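Local coordinates for putative uncharacterized protein (Leishmania major, PDB 3M3I) that is of unknown function but belongs to the DUF985 family of the cupin superfamily, whose members share a beta-barrel fold, at residues H74-C79 against D186-F190. Sequence-based numbering, arbitrary orientation.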
loop_
_atom_site.group_PDB
_atom_site.type_symbol
_atom_site.label_atom_id
_atom_site.label_comp_id
_atom_site.label_asym_id
_atom_site.label_seq_id
_atom_site.Cartn_x
_atom_site.Cartn_y
_atom_site.Cartn_z
ATOM N N HIS A 74 -16.894 0.169 11.093
ATOM C CA HIS A 74 -17.911 -0.842 11.389
ATOM C C HIS A 74 -18.034 -1.822 10.250
ATOM O O HIS A 74 -17.614 -1.535 9.137
ATOM C CB HIS A 74 -19.259 -0.184 11.659
ATOM C CG HIS A 74 -19.275 0.661 12.892
ATOM N ND1 HIS A 74 -18.837 1.965 12.903
ATOM C CD2 HIS A 74 -19.661 0.382 14.158
ATOM C CE1 HIS A 74 -18.959 2.457 14.121
ATOM N NE2 HIS A 74 -19.451 1.513 14.903
ATOM N N LEU A 75 -18.615 -2.978 10.538
ATOM C CA LEU A 75 -18.707 -4.062 9.565
ATOM C C LEU A 75 -19.306 -3.627 8.217
ATOM O O LEU A 75 -20.437 -3.144 8.134
ATOM C CB LEU A 75 -19.477 -5.252 10.155
ATOM C CG LEU A 75 -18.828 -5.934 11.377
ATOM C CD1 LEU A 75 -19.547 -7.213 11.769
ATOM C CD2 LEU A 75 -17.359 -6.243 11.128
ATOM N N HIS A 76 -18.512 -3.780 7.167
ATOM C CA HIS A 76 -18.934 -3.455 5.811
ATOM C C HIS A 76 -18.374 -4.486 4.821
ATOM O O HIS A 76 -17.588 -5.369 5.193
ATOM C CB HIS A 76 -18.455 -2.053 5.442
ATOM C CG HIS A 76 -16.969 -1.907 5.439
ATOM N ND1 HIS A 76 -16.227 -1.832 6.598
ATOM C CD2 HIS A 76 -16.081 -1.844 4.420
ATOM C CE1 HIS A 76 -14.948 -1.714 6.293
ATOM N NE2 HIS A 76 -14.832 -1.722 4.977
ATOM N N ARG A 77 -18.773 -4.380 3.568
ATOM C CA ARG A 77 -18.333 -5.332 2.577
ATOM C C ARG A 77 -18.037 -4.640 1.243
ATOM O O ARG A 77 -18.720 -3.687 0.861
ATOM C CB ARG A 77 -19.375 -6.439 2.417
ATOM C CG ARG A 77 -19.033 -7.499 1.380
ATOM C CD ARG A 77 -20.285 -8.079 0.790
ATOM N NE ARG A 77 -20.876 -9.101 1.638
ATOM C CZ ARG A 77 -22.177 -9.351 1.743
ATOM N NH1 ARG A 77 -23.078 -8.630 1.087
ATOM N NH2 ARG A 77 -22.582 -10.329 2.530
ATOM N N LEU A 78 -16.997 -5.124 0.563
ATOM C CA LEU A 78 -16.593 -4.621 -0.739
ATOM C C LEU A 78 -16.781 -5.765 -1.716
ATOM O O LEU A 78 -17.255 -6.824 -1.340
ATOM C CB LEU A 78 -15.131 -4.157 -0.709
ATOM C CG LEU A 78 -14.799 -2.975 0.211
ATOM C CD1 LEU A 78 -13.306 -2.839 0.450
ATOM C CD2 LEU A 78 -15.345 -1.665 -0.342
ATOM N N CYS A 79 -16.446 -5.552 -2.973
ATOM C CA CYS A 79 -16.431 -6.652 -3.932
ATOM C C CYS A 79 -15.041 -6.875 -4.547
ATOM O O CYS A 79 -14.856 -7.812 -5.292
ATOM C CB CYS A 79 -17.502 -6.443 -5.011
ATOM S SG CYS A 79 -16.911 -5.668 -6.489
ATOM N N ASP A 186 -20.320 -0.289 -4.795
ATOM C CA ASP A 186 -19.895 -1.574 -4.223
ATOM C C ASP A 186 -19.688 -1.547 -2.695
ATOM O O ASP A 186 -19.043 -2.443 -2.127
ATOM C CB ASP A 186 -18.563 -1.987 -4.854
ATOM C CG ASP A 186 -18.565 -1.868 -6.350
ATOM O OD1 ASP A 186 -19.553 -2.277 -6.952
ATOM O OD2 ASP A 186 -17.574 -1.385 -6.936
ATOM N N PHE A 187 -20.206 -0.521 -2.028
ATOM C CA PHE A 187 -20.003 -0.339 -0.596
ATOM C C PHE A 187 -21.293 -0.686 0.088
ATOM O O PHE A 187 -22.334 -0.024 -0.135
ATOM C CB PHE A 187 -19.601 1.097 -0.341
ATOM C CG PHE A 187 -19.388 1.440 1.105
ATOM C CD1 PHE A 187 -18.248 1.009 1.777
ATOM C CD2 PHE A 187 -20.301 2.249 1.785
ATOM C CE1 PHE A 187 -18.041 1.351 3.092
ATOM C CE2 PHE A 187 -20.096 2.588 3.101
ATOM C CZ PHE A 187 -18.964 2.146 3.761
ATOM N N GLU A 188 -21.250 -1.761 0.869
ATOM C CA GLU A 188 -22.401 -2.229 1.628
ATOM C C GLU A 188 -22.080 -2.108 3.106
ATOM O O GLU A 188 -21.052 -2.578 3.541
ATOM C CB GLU A 188 -22.763 -3.679 1.266
ATOM C CG GLU A 188 -23.914 -4.267 2.105
ATOM C CD GLU A 188 -24.655 -5.414 1.424
ATOM O OE1 GLU A 188 -24.111 -5.999 0.459
ATOM O OE2 GLU A 188 -25.792 -5.746 1.866
ATOM N N ILE A 189 -22.952 -1.456 3.865
ATOM C CA ILE A 189 -22.753 -1.309 5.305
ATOM C C ILE A 189 -23.827 -2.145 5.993
ATOM O O ILE A 189 -24.915 -2.314 5.467
ATOM C CB ILE A 189 -22.783 0.175 5.738
ATOM C CG1 ILE A 189 -22.291 0.351 7.172
ATOM C CG2 ILE A 189 -24.199 0.762 5.632
ATOM C CD1 ILE A 189 -20.803 0.111 7.343
ATOM N N PHE A 190 -23.503 -2.696 7.152
ATOM C CA PHE A 190 -24.380 -3.623 7.832
ATOM C C PHE A 190 -24.815 -3.036 9.175
ATOM O O PHE A 190 -24.243 -2.043 9.631
ATOM C CB PHE A 190 -23.669 -4.975 8.023
ATOM C CG PHE A 190 -23.247 -5.638 6.720
ATOM C CD1 PHE A 190 -21.961 -5.491 6.235
ATOM C CD2 PHE A 190 -24.145 -6.394 5.984
ATOM C CE1 PHE A 190 -21.580 -6.077 5.052
ATOM C CE2 PHE A 190 -23.769 -6.996 4.796
ATOM C CZ PHE A 190 -22.488 -6.842 4.329
#
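An antiparallel pairing of two short strands, 76-77 and 188-189, forms one margin of a five-stranded sheet in this cupin-family protein, with 188-189 as one of its two outermost strands within the chain. Arg77 and Glu188 make the hydrogen-bonded pair: Arg77 N donates to Glu188 O at 2.9 Å, and Glu188 N returns a nearly straight bond to Arg77 O (169° at the hydrogen). Beyond His76 and Ile189, the non-hydrogen-bonded pair, Phe190 N reaches Leu75 O at 3.3 Å. With CG anti to the backbone N (Arg77 chi1 179°), the Arg77 and Glu188 side chains run side by side, bringing Arg77 NH1 to Glu188 OE1 at 2.9 Å in a salt bridge whose hydrogen bond is weak, bent to 117°. Phe190 CZ sits 3.6 Å above the guanidinium centre of Arg77, presenting the ring's edge, while Phe190 CE1 touches Arg77 CB. On the other face of the sheet, the His76 ring lies obliquely against Phe187 and also meets Phe156 of strand 155-159; His76 ND1 donates to His74 O (2.9 Å), which helps set the imidazole's rotation. Charge more than a directional bond probably restrains Arg77 toward Glu188, with a weak bond from NE to Tyr128 OH adding to the hold and Phe190 limiting one guanidinium face.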